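Local coordinates for protein methyltransferase (Streptococcus pyogenes, PDB 2ESR) that probably transfers a methyl group from S-adenosylmethionine to a nucleic acid base, most likely a guanine of ribosomal RNA, at residues 151-156 / 163-168; 101-106 / 131-136; 34-39 / 56-61. One frame throughout, in Å; residues are numbered along the deposited sequence.

Contact 1 of 3, residues 151-156 / 163-168; sequences LGIWKE and KVTVYV
G152 and V168 form a hydrogen-bonded pair in an antiparallel beta hairpin whose strands, 151-156 and 163-168, run at 136° to each other, and a classic beta bulge follows where W154 and K155 both face V166. G152 and V168 exchange backbone bonds in both directions, G152 N reaching V168 O at 2.9 Å. At the bulge, V166 O takes a short, straight bond from W154 N (2.8 Å) and a weak one from K155 N (3.5 Å), while V166 N donates to K155 O.

The bulge sends W154 toward the partner strand. With CG anti to the backbone N (chi1 169°), its indole lies alongside V166, and V166 CG1 meets the ring edge at W154 CE3 (3.7 Å). W154 CB rests against both methyls of V168. K155 CG sits over one face of the indole, and its chain then runs on to bond M25 O of helix 19-26 through NZ. On the opposite face of the sheet, the side chains of I153 and Y167 meet at a slant, I153 CG1 lying 3.4 Å from Y167 CE2, and I153 CD1 reaches T165 CG2 at 3.8 Å. The phenol hydroxyl is bonded to P145 O. L151 CD2 touches Y167 CB at 3.9 Å, the two side chains crossing at about a right angle. Near the turn of the hairpin the pairing becomes polar: a water donates to E156 OE1 and is hydrogen-bonded to T165 OG1, 2.7 Å away.

The chemistry is therefore divided along the hairpin. Carbon contacts dominate from the L151/V168 end as far as the bulge, and the polar ends of Y167 and K155 find backbone carbonyls beyond the two strands, whereas the exposed E156 is coupled to T165 through solvent.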
loop_
_atom_site.group_PDB
_atom_site.type_symbol
_atom_site.label_atom_id
_atom_site.label_comp_id
_atom_site.label_asym_id
_atom_site.label_seq_id
_atom_site.Cartn_x
_atom_site.Cartn_y
_atom_site.Cartn_z
ATOM N N LEU A 151 -17.955 1.087 -17.351
ATOM C CA LEU A 151 -17.115 2.134 -17.909
ATOM C C LEU A 151 -17.204 2.289 -19.418
ATOM O O LEU A 151 -17.628 1.376 -20.133
ATOM C CB LEU A 151 -15.655 1.908 -17.510
ATOM C CG LEU A 151 -15.325 1.956 -16.017
ATOM C CD1 LEU A 151 -15.740 0.649 -15.348
ATOM C CD2 LEU A 151 -13.832 2.184 -15.842
ATOM N N GLY A 152 -16.798 3.466 -19.887
ATOM C CA GLY A 152 -16.814 3.760 -21.306
ATOM C C GLY A 152 -15.610 4.599 -21.692
ATOM O O GLY A 152 -15.061 5.322 -20.861
ATOM N N ILE A 153 -15.199 4.516 -22.950
ATOM C CA ILE A 153 -14.049 5.289 -23.405
ATOM C C ILE A 153 -14.352 6.777 -23.416
ATOM O O ILE A 153 -15.319 7.227 -24.037
ATOM C CB ILE A 153 -13.596 4.873 -24.820
ATOM C CG1 ILE A 153 -13.107 3.422 -24.808
ATOM C CG2 ILE A 153 -12.492 5.805 -25.302
ATOM C CD1 ILE A 153 -12.694 2.888 -26.179
ATOM N N TRP A 154 -13.516 7.533 -22.719
ATOM C CA TRP A 154 -13.652 8.978 -22.631
ATOM C C TRP A 154 -12.740 9.625 -23.661
ATOM O O TRP A 154 -13.162 10.497 -24.421
ATOM C CB TRP A 154 -13.284 9.445 -21.220
ATOM C CG TRP A 154 -13.136 10.924 -21.070
ATOM C CD1 TRP A 154 -14.019 11.888 -21.473
ATOM C CD2 TRP A 154 -12.051 11.611 -20.439
ATOM N NE1 TRP A 154 -13.550 13.135 -21.127
ATOM C CE2 TRP A 154 -12.345 12.992 -20.491
ATOM C CE3 TRP A 154 -10.860 11.192 -19.830
ATOM C CZ2 TRP A 154 -11.487 13.959 -19.959
ATOM C CZ3 TRP A 154 -10.007 12.155 -19.302
ATOM C CH2 TRP A 154 -10.329 13.524 -19.370
ATOM N N LYS A 155 -11.487 9.181 -23.686
ATOM C CA LYS A 155 -10.503 9.701 -24.623
ATOM C C LYS A 155 -9.621 8.580 -25.140
ATOM O O LYS A 155 -9.380 7.590 -24.452
ATOM C CB LYS A 155 -9.600 10.735 -23.953
ATOM C CG LYS A 155 -10.239 12.064 -23.626
ATOM C CD LYS A 155 -9.199 12.987 -23.005
ATOM C CE LYS A 155 -9.731 14.397 -22.812
ATOM N NZ LYS A 155 -8.698 15.284 -22.207
ATOM N N GLU A 156 -9.142 8.747 -26.363
ATOM C CA GLU A 156 -8.253 7.782 -26.976
ATOM C C GLU A 156 -7.379 8.568 -27.932
ATOM O O GLU A 156 -7.878 9.314 -28.777
ATOM C CB GLU A 156 -9.052 6.698 -27.704
ATOM C CG GLU A 156 -10.049 7.213 -28.724
ATOM C CD GLU A 156 -11.142 6.199 -29.018
ATOM O OE1 GLU A 156 -10.811 5.014 -29.248
ATOM O OE2 GLU A 156 -12.331 6.590 -29.019
ATOM N N LYS A 163 -0.911 3.856 -28.117
ATOM C CA LYS A 163 -2.237 4.423 -28.032
ATOM C C LYS A 163 -2.638 4.432 -26.572
ATOM O O LYS A 163 -2.399 3.456 -25.849
ATOM C CB LYS A 163 -3.241 3.593 -28.839
ATOM C CG LYS A 163 -4.649 4.168 -28.784
ATOM C CD LYS A 163 -5.591 3.503 -29.777
ATOM C CE LYS A 163 -5.919 2.082 -29.389
ATOM N NZ LYS A 163 -6.931 1.516 -30.332
ATOM N N VAL A 164 -3.218 5.546 -26.138
ATOM C CA VAL A 164 -3.682 5.678 -24.769
ATOM C C VAL A 164 -5.196 5.782 -24.815
ATOM O O VAL A 164 -5.755 6.603 -25.542
ATOM C CB VAL A 164 -3.116 6.937 -24.076
ATOM C CG1 VAL A 164 -3.779 7.117 -22.714
ATOM C CG2 VAL A 164 -1.608 6.803 -23.901
ATOM N N THR A 165 -5.850 4.922 -24.052
ATOM C CA THR A 165 -7.302 4.903 -23.983
ATOM C C THR A 165 -7.672 5.115 -22.522
ATOM O O THR A 165 -7.145 4.440 -21.638
ATOM C CB THR A 165 -7.857 3.543 -24.442
ATOM O OG1 THR A 165 -7.405 3.261 -25.774
ATOM C CG2 THR A 165 -9.383 3.551 -24.427
ATOM N N VAL A 166 -8.573 6.049 -22.264
ATOM C CA VAL A 166 -8.982 6.317 -20.896
ATOM C C VAL A 166 -10.453 5.977 -20.728
ATOM O O VAL A 166 -11.292 6.478 -21.473
ATOM C CB VAL A 166 -8.801 7.797 -20.537
ATOM C CG1 VAL A 166 -9.170 8.023 -19.063
ATOM C CG2 VAL A 166 -7.369 8.236 -20.825
ATOM N N TYR A 167 -10.754 5.117 -19.761
ATOM C CA TYR A 167 -12.131 4.734 -19.477
ATOM C C TYR A 167 -12.584 5.466 -18.230
ATOM O O TYR A 167 -11.789 5.700 -17.318
ATOM C CB TYR A 167 -12.260 3.231 -19.216
ATOM C CG TYR A 167 -12.145 2.364 -20.447
ATOM C CD1 TYR A 167 -10.905 1.917 -20.897
ATOM C CD2 TYR A 167 -13.284 1.982 -21.158
ATOM C CE1 TYR A 167 -10.802 1.107 -22.028
ATOM C CE2 TYR A 167 -13.190 1.173 -22.291
ATOM C CZ TYR A 167 -11.948 0.739 -22.717
ATOM O OH TYR A 167 -11.859 -0.077 -23.825
ATOM N N VAL A 168 -13.863 5.823 -18.197
ATOM C CA VAL A 168 -14.437 6.515 -17.053
ATOM C C VAL A 168 -15.864 6.026 -16.852
ATOM O O VAL A 168 -16.457 5.431 -17.758
ATOM C CB VAL A 168 -14.491 8.052 -17.265
ATOM C CG1 VAL A 168 -13.098 8.600 -17.543
ATOM C CG2 VAL A 168 -15.443 8.393 -18.401
HETATM O O HOH W 1 -9.089 2.761 -27.805
#

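Contact 2 of 3, residues 101-106 / 131-136; sequences FDLVFL and QVMVVC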
loop_
_atom_site.group_PDB
_atom_site.type_symbol
_atom_site.label_atom_id
_atom_site.label_comp_id
_atom_site.label_asym_id
_atom_site.label_seq_id
_atom_site.Cartn_x
_atom_site.Cartn_y
_atom_site.Cartn_z
ATOM N N PHE A 101 -9.951 3.526 -5.810
ATOM C CA PHE A 101 -8.835 4.134 -6.520
ATOM C C PHE A 101 -9.349 5.171 -7.497
ATOM O O PHE A 101 -10.343 4.949 -8.177
ATOM C CB PHE A 101 -8.037 3.055 -7.240
ATOM C CG PHE A 101 -7.263 2.178 -6.303
ATOM C CD1 PHE A 101 -6.047 2.609 -5.790
ATOM C CD2 PHE A 101 -7.776 0.957 -5.881
ATOM C CE1 PHE A 101 -5.349 1.840 -4.861
ATOM C CE2 PHE A 101 -7.082 0.178 -4.951
ATOM C CZ PHE A 101 -5.869 0.622 -4.442
ATOM N N ASP A 102 -8.663 6.305 -7.551
ATOM C CA ASP A 102 -9.063 7.412 -8.412
ATOM C C ASP A 102 -8.423 7.388 -9.792
ATOM O O ASP A 102 -8.975 7.932 -10.755
ATOM C CB ASP A 102 -8.727 8.728 -7.715
ATOM C CG ASP A 102 -9.268 8.785 -6.299
ATOM O OD1 ASP A 102 -8.490 8.576 -5.342
ATOM O OD2 ASP A 102 -10.479 9.022 -6.145
ATOM N N LEU A 103 -7.262 6.754 -9.888
ATOM C CA LEU A 103 -6.543 6.676 -11.150
ATOM C C LEU A 103 -5.900 5.298 -11.250
ATOM O O LEU A 103 -5.162 4.879 -10.364
ATOM C CB LEU A 103 -5.471 7.773 -11.199
ATOM C CG LEU A 103 -4.517 7.853 -12.401
ATOM C CD1 LEU A 103 -5.309 7.988 -13.710
ATOM C CD2 LEU A 103 -3.589 9.058 -12.217
ATOM N N VAL A 104 -6.194 4.592 -12.331
ATOM C CA VAL A 104 -5.657 3.261 -12.526
ATOM C C VAL A 104 -4.898 3.205 -13.842
ATOM O O VAL A 104 -5.399 3.655 -14.867
ATOM C CB VAL A 104 -6.805 2.217 -12.555
ATOM C CG1 VAL A 104 -6.246 0.818 -12.769
ATOM C CG2 VAL A 104 -7.594 2.277 -11.247
ATOM N N PHE A 105 -3.682 2.679 -13.802
ATOM C CA PHE A 105 -2.879 2.537 -15.008
ATOM C C PHE A 105 -2.807 1.063 -15.367
ATOM O O PHE A 105 -2.484 0.230 -14.515
ATOM C CB PHE A 105 -1.469 3.088 -14.791
ATOM C CG PHE A 105 -1.412 4.588 -14.706
ATOM C CD1 PHE A 105 -1.715 5.366 -15.812
ATOM C CD2 PHE A 105 -1.089 5.220 -13.510
ATOM C CE1 PHE A 105 -1.702 6.765 -15.729
ATOM C CE2 PHE A 105 -1.071 6.616 -13.414
ATOM C CZ PHE A 105 -1.380 7.389 -14.527
ATOM N N LEU A 106 -3.104 0.746 -16.627
ATOM C CA LEU A 106 -3.083 -0.638 -17.098
ATOM C C LEU A 106 -2.313 -0.763 -18.405
ATOM O O LEU A 106 -2.674 -0.155 -19.410
ATOM C CB LEU A 106 -4.505 -1.159 -17.342
ATOM C CG LEU A 106 -5.551 -1.136 -16.229
ATOM C CD1 LEU A 106 -6.836 -1.772 -16.762
ATOM C CD2 LEU A 106 -5.055 -1.901 -15.000
ATOM N N GLN A 131 -15.381 8.914 -9.781
ATOM C CA GLN A 131 -14.687 9.725 -10.783
ATOM C C GLN A 131 -13.382 9.122 -11.274
ATOM O O GLN A 131 -12.475 9.835 -11.706
ATOM C CB GLN A 131 -14.412 11.110 -10.202
ATOM C CG GLN A 131 -15.671 11.881 -9.866
ATOM C CD GLN A 131 -16.535 12.103 -11.085
ATOM O OE1 GLN A 131 -16.055 12.582 -12.114
ATOM N NE2 GLN A 131 -17.815 11.757 -10.984
ATOM N N VAL A 132 -13.293 7.800 -11.229
ATOM C CA VAL A 132 -12.080 7.118 -11.657
ATOM C C VAL A 132 -11.719 7.318 -13.127
ATOM O O VAL A 132 -12.584 7.518 -13.985
ATOM C CB VAL A 132 -12.199 5.588 -11.417
ATOM C CG1 VAL A 132 -13.194 4.994 -12.388
ATOM C CG2 VAL A 132 -10.847 4.907 -11.562
HETATM N N MSE A 133 -10.422 7.277 -13.399
HETATM C CA MSE A 133 -9.913 7.328 -14.753
HETATM C C MSE A 133 -9.052 6.066 -14.861
HETATM O O MSE A 133 -8.110 5.880 -14.076
HETATM C CB MSE A 133 -9.054 8.572 -14.991
HETATM C CG MSE A 133 -9.871 9.825 -15.216
HETATM SE SE MSE A 133 -8.698 11.282 -15.647
HETATM C CE MSE A 133 -7.951 11.569 -13.915
ATOM N N VAL A 134 -9.414 5.173 -15.779
ATOM C CA VAL A 134 -8.638 3.955 -16.014
ATOM C C VAL A 134 -7.901 4.209 -17.327
ATOM O O VAL A 134 -8.500 4.239 -18.416
ATOM C CB VAL A 134 -9.535 2.703 -16.131
ATOM C CG1 VAL A 134 -8.670 1.468 -16.387
ATOM C CG2 VAL A 134 -10.311 2.505 -14.836
ATOM N N VAL A 135 -6.598 4.419 -17.201
ATOM C CA VAL A 135 -5.731 4.735 -18.324
ATOM C C VAL A 135 -5.006 3.518 -18.852
ATOM O O VAL A 135 -4.218 2.886 -18.143
ATOM C CB VAL A 135 -4.689 5.799 -17.909
ATOM C CG1 VAL A 135 -3.819 6.165 -19.085
ATOM C CG2 VAL A 135 -5.404 7.032 -17.370
ATOM N N CYS A 136 -5.259 3.211 -20.117
ATOM C CA CYS A 136 -4.659 2.061 -20.764
ATOM C C CYS A 136 -3.680 2.473 -21.844
ATOM O O CYS A 136 -4.029 3.235 -22.737
ATOM C CB CYS A 136 -5.747 1.201 -21.401
ATOM S SG CYS A 136 -7.090 0.754 -20.283
HETATM O O HOH W 2 -10.051 10.485 -10.580
#
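V104 is bonded to strand 132-136, which runs parallel to strand 103-106 at 15°, through both its N and its O: V104 N donates to M133 O (2.9 Å) and V104 O accepts from V135 N (2.7 Å). L106 N continues the ladder to V135 O (2.8 Å). At the start, M133 N reaches D102 O at 3.1 Å from above the carbonyl plane, 36° out of it, and a water donates to both D102 O and Q131 O.

Apolar contacts fill both faces. L103 CD1 lies 3.8 Å from V135 CG2 and also rests on M133 O. The ring of F105 stands beside V135, its CD1 3.7 Å from V135 CB. Both pairs lie under helix 19-26, which supplies I26 and F23. On the other face L106 CD1 meets V134 CG1 at 3.7 Å, beneath I119 of helix 111-124, and V104 CG2 approaches V132 CG2.

Helix 111-124 lies between the two strands in the chain, so they form a beta-alpha-beta unit at the centre of a Rossmann-like methyltransferase sheet. The first strand leads directly into a DPPY sequence, which in related methyltransferases marks the catalytic site and probably does so here.

Contact 3 of 3, residues 34-39 / 56-61; sequences RVLDLF and AAVLVE
L38 and V60 lie side by side and point the same way, L38 CD2 touching V60 CG2 at 3.6 Å. Two residues earlier on the same face, L36 slants past V58. Its CG is anti to the backbone N (chi1 173°), which lets CD1 bend over the neighbouring strand to within 3.7 Å of V58 O. The other face is formed by V35 CB against A57 CB (3.9 Å) and D37 CB against L59 CG (4.0 Å).

Between the two faces runs a regular parallel ladder: V35 N to A56 O (2.9 Å), V58 N to V35 O, D37 N to V58 O (2.8 Å) and V60 N to D37 O. Beyond it the strands end in a turn, where E61, bent at chi2 (56°), brings OE1 to 3.5 Å from F39 C.

The carboxylate of E61 is fixed from outside the pair, OE1 accepting from G41 N and OE2 from N63 N. D37 OD2 receives a weak bond from A46 N at the start of helix 44-51. At the far end, R34 leaves the sheet for the second subunit, where NH2 bonds F83 O of that chain.

The chemistry thus changes from end to end. The backbone ladder and aliphatic contacts hold the body of the pair, a guanidinium serves the dimer at the N-terminal ends, and acidic groups gather at the C-terminal ends beside a turn containing G41, whose sequence resembles a Rossmann-type glycine motif. This layout is consistent with the S-adenosylmethionine pocket of class I methyltransferases, in which an acidic residue ending the second strand commonly binds the ribose hydroxyls; E61 occupies that position.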
loop_
_atom_site.group_PDB
_atom_site.type_symbol
_atom_site.label_atom_id
_atom_site.label_comp_id
_atom_site.label_asym_id
_atom_site.label_seq_id
_atom_site.Cartn_x
_atom_site.Cartn_y
_atom_site.Cartn_z
ATOM N N ARG A 34 -5.837 8.277 -4.781
ATOM C CA ARG A 34 -5.084 7.025 -4.801
ATOM C C ARG A 34 -4.905 6.468 -6.207
ATOM O O ARG A 34 -5.863 6.353 -6.968
ATOM C CB ARG A 34 -5.777 5.953 -3.954
ATOM C CG ARG A 34 -5.726 6.152 -2.448
ATOM C CD ARG A 34 -5.981 4.818 -1.744
ATOM N NE ARG A 34 -5.930 4.918 -0.285
ATOM C CZ ARG A 34 -6.865 5.501 0.457
ATOM N NH1 ARG A 34 -7.933 6.042 -0.118
ATOM N NH2 ARG A 34 -6.738 5.541 1.776
ATOM N N VAL A 35 -3.671 6.106 -6.530
ATOM C CA VAL A 35 -3.344 5.550 -7.831
ATOM C C VAL A 35 -3.102 4.045 -7.710
ATOM O O VAL A 35 -2.541 3.578 -6.717
ATOM C CB VAL A 35 -2.051 6.195 -8.401
ATOM C CG1 VAL A 35 -1.674 5.542 -9.731
ATOM C CG2 VAL A 35 -2.248 7.689 -8.587
ATOM N N LEU A 36 -3.553 3.294 -8.712
ATOM C CA LEU A 36 -3.311 1.856 -8.772
ATOM C C LEU A 36 -2.599 1.615 -10.099
ATOM O O LEU A 36 -3.124 1.955 -11.157
ATOM C CB LEU A 36 -4.617 1.054 -8.739
ATOM C CG LEU A 36 -4.449 -0.459 -8.978
ATOM C CD1 LEU A 36 -3.555 -1.067 -7.907
ATOM C CD2 LEU A 36 -5.807 -1.134 -8.963
ATOM N N ASP A 37 -1.399 1.050 -10.038
ATOM C CA ASP A 37 -0.629 0.772 -11.243
ATOM C C ASP A 37 -0.433 -0.737 -11.320
ATOM O O ASP A 37 0.453 -1.291 -10.666
ATOM C CB ASP A 37 0.729 1.476 -11.174
ATOM C CG ASP A 37 1.422 1.559 -12.524
ATOM O OD1 ASP A 37 1.098 0.751 -13.420
ATOM O OD2 ASP A 37 2.303 2.435 -12.682
ATOM N N LEU A 38 -1.274 -1.394 -12.110
ATOM C CA LEU A 38 -1.202 -2.834 -12.285
ATOM C C LEU A 38 -0.254 -3.095 -13.453
ATOM O O LEU A 38 -0.218 -2.323 -14.412
ATOM C CB LEU A 38 -2.599 -3.393 -12.577
ATOM C CG LEU A 38 -3.614 -3.202 -11.445
ATOM C CD1 LEU A 38 -4.981 -3.725 -11.881
ATOM C CD2 LEU A 38 -3.137 -3.941 -10.201
ATOM N N PHE A 39 0.499 -4.186 -13.375
ATOM C CA PHE A 39 1.480 -4.518 -14.406
ATOM C C PHE A 39 2.351 -3.265 -14.495
ATOM O O PHE A 39 2.635 -2.759 -15.579
ATOM C CB PHE A 39 0.793 -4.783 -15.753
ATOM C CG PHE A 39 -0.437 -5.652 -15.654
ATOM C CD1 PHE A 39 -1.703 -5.078 -15.552
ATOM C CD2 PHE A 39 -0.328 -7.040 -15.655
ATOM C CE1 PHE A 39 -2.844 -5.876 -15.452
ATOM C CE2 PHE A 39 -1.464 -7.847 -15.555
ATOM C CZ PHE A 39 -2.723 -7.262 -15.454
ATOM N N ALA A 56 -0.986 8.968 -3.152
ATOM C CA ALA A 56 -0.253 7.732 -2.941
ATOM C C ALA A 56 -0.491 6.798 -4.102
ATOM O O ALA A 56 -1.382 7.028 -4.918
ATOM C CB ALA A 56 -0.708 7.078 -1.650
ATOM N N ALA A 57 0.301 5.735 -4.171
ATOM C CA ALA A 57 0.152 4.779 -5.256
ATOM C C ALA A 57 0.450 3.364 -4.813
ATOM O O ALA A 57 1.337 3.128 -3.994
ATOM C CB ALA A 57 1.077 5.145 -6.395
ATOM N N VAL A 58 -0.314 2.427 -5.349
ATOM C CA VAL A 58 -0.083 1.021 -5.072
ATOM C C VAL A 58 0.369 0.502 -6.422
ATOM O O VAL A 58 -0.314 0.709 -7.427
ATOM C CB VAL A 58 -1.362 0.268 -4.648
ATOM C CG1 VAL A 58 -1.081 -1.242 -4.610
ATOM C CG2 VAL A 58 -1.821 0.741 -3.282
ATOM N N LEU A 59 1.534 -0.132 -6.458
ATOM C CA LEU A 59 2.054 -0.685 -7.700
ATOM C C LEU A 59 2.120 -2.201 -7.579
ATOM O O LEU A 59 2.534 -2.725 -6.547
ATOM C CB LEU A 59 3.457 -0.140 -7.995
ATOM C CG LEU A 59 3.612 1.345 -8.339
ATOM C CD1 LEU A 59 3.372 2.203 -7.100
ATOM C CD2 LEU A 59 5.008 1.585 -8.885
ATOM N N VAL A 60 1.697 -2.903 -8.625
ATOM C CA VAL A 60 1.746 -4.357 -8.619
ATOM C C VAL A 60 2.574 -4.791 -9.815
ATOM O O VAL A 60 2.262 -4.443 -10.948
ATOM C CB VAL A 60 0.348 -4.997 -8.743
ATOM C CG1 VAL A 60 0.466 -6.518 -8.615
ATOM C CG2 VAL A 60 -0.583 -4.445 -7.676
ATOM N N GLU A 61 3.639 -5.539 -9.553
ATOM C CA GLU A 61 4.518 -6.015 -10.612
ATOM C C GLU A 61 5.131 -7.325 -10.154
ATOM O O GLU A 61 5.759 -7.381 -9.100
ATOM C CB GLU A 61 5.613 -4.979 -10.893
ATOM C CG GLU A 61 6.652 -5.423 -11.918
ATOM C CD GLU A 61 6.028 -5.826 -13.240
ATOM O OE1 GLU A 61 5.332 -4.986 -13.853
ATOM O OE2 GLU A 61 6.231 -6.985 -13.664
#

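Overall arrangement
All three contacts belong to one mixed sheet. Contact 2 lies nearest the middle of the chain and touches both others: T165 and Y167 of contact 1 bond C136 and V134, while R34 and L36 of contact 3 bond D102 and F105. Contacts 1 and 3 stay apart, with about 11 Å between nearest atoms. Contacts 2 and 3 are buried parallel pairs, each joining strands linked by a helix; contact 1 is the partly exposed antiparallel hairpin toward the sheet's other end. Aliphatic packing is common, but polar chemistry differs: a bulge and water-linked carboxylate in contact 1, water between backbone carbonyls in contact 2, and a subunit interface and probable cofactor pocket in contact 3.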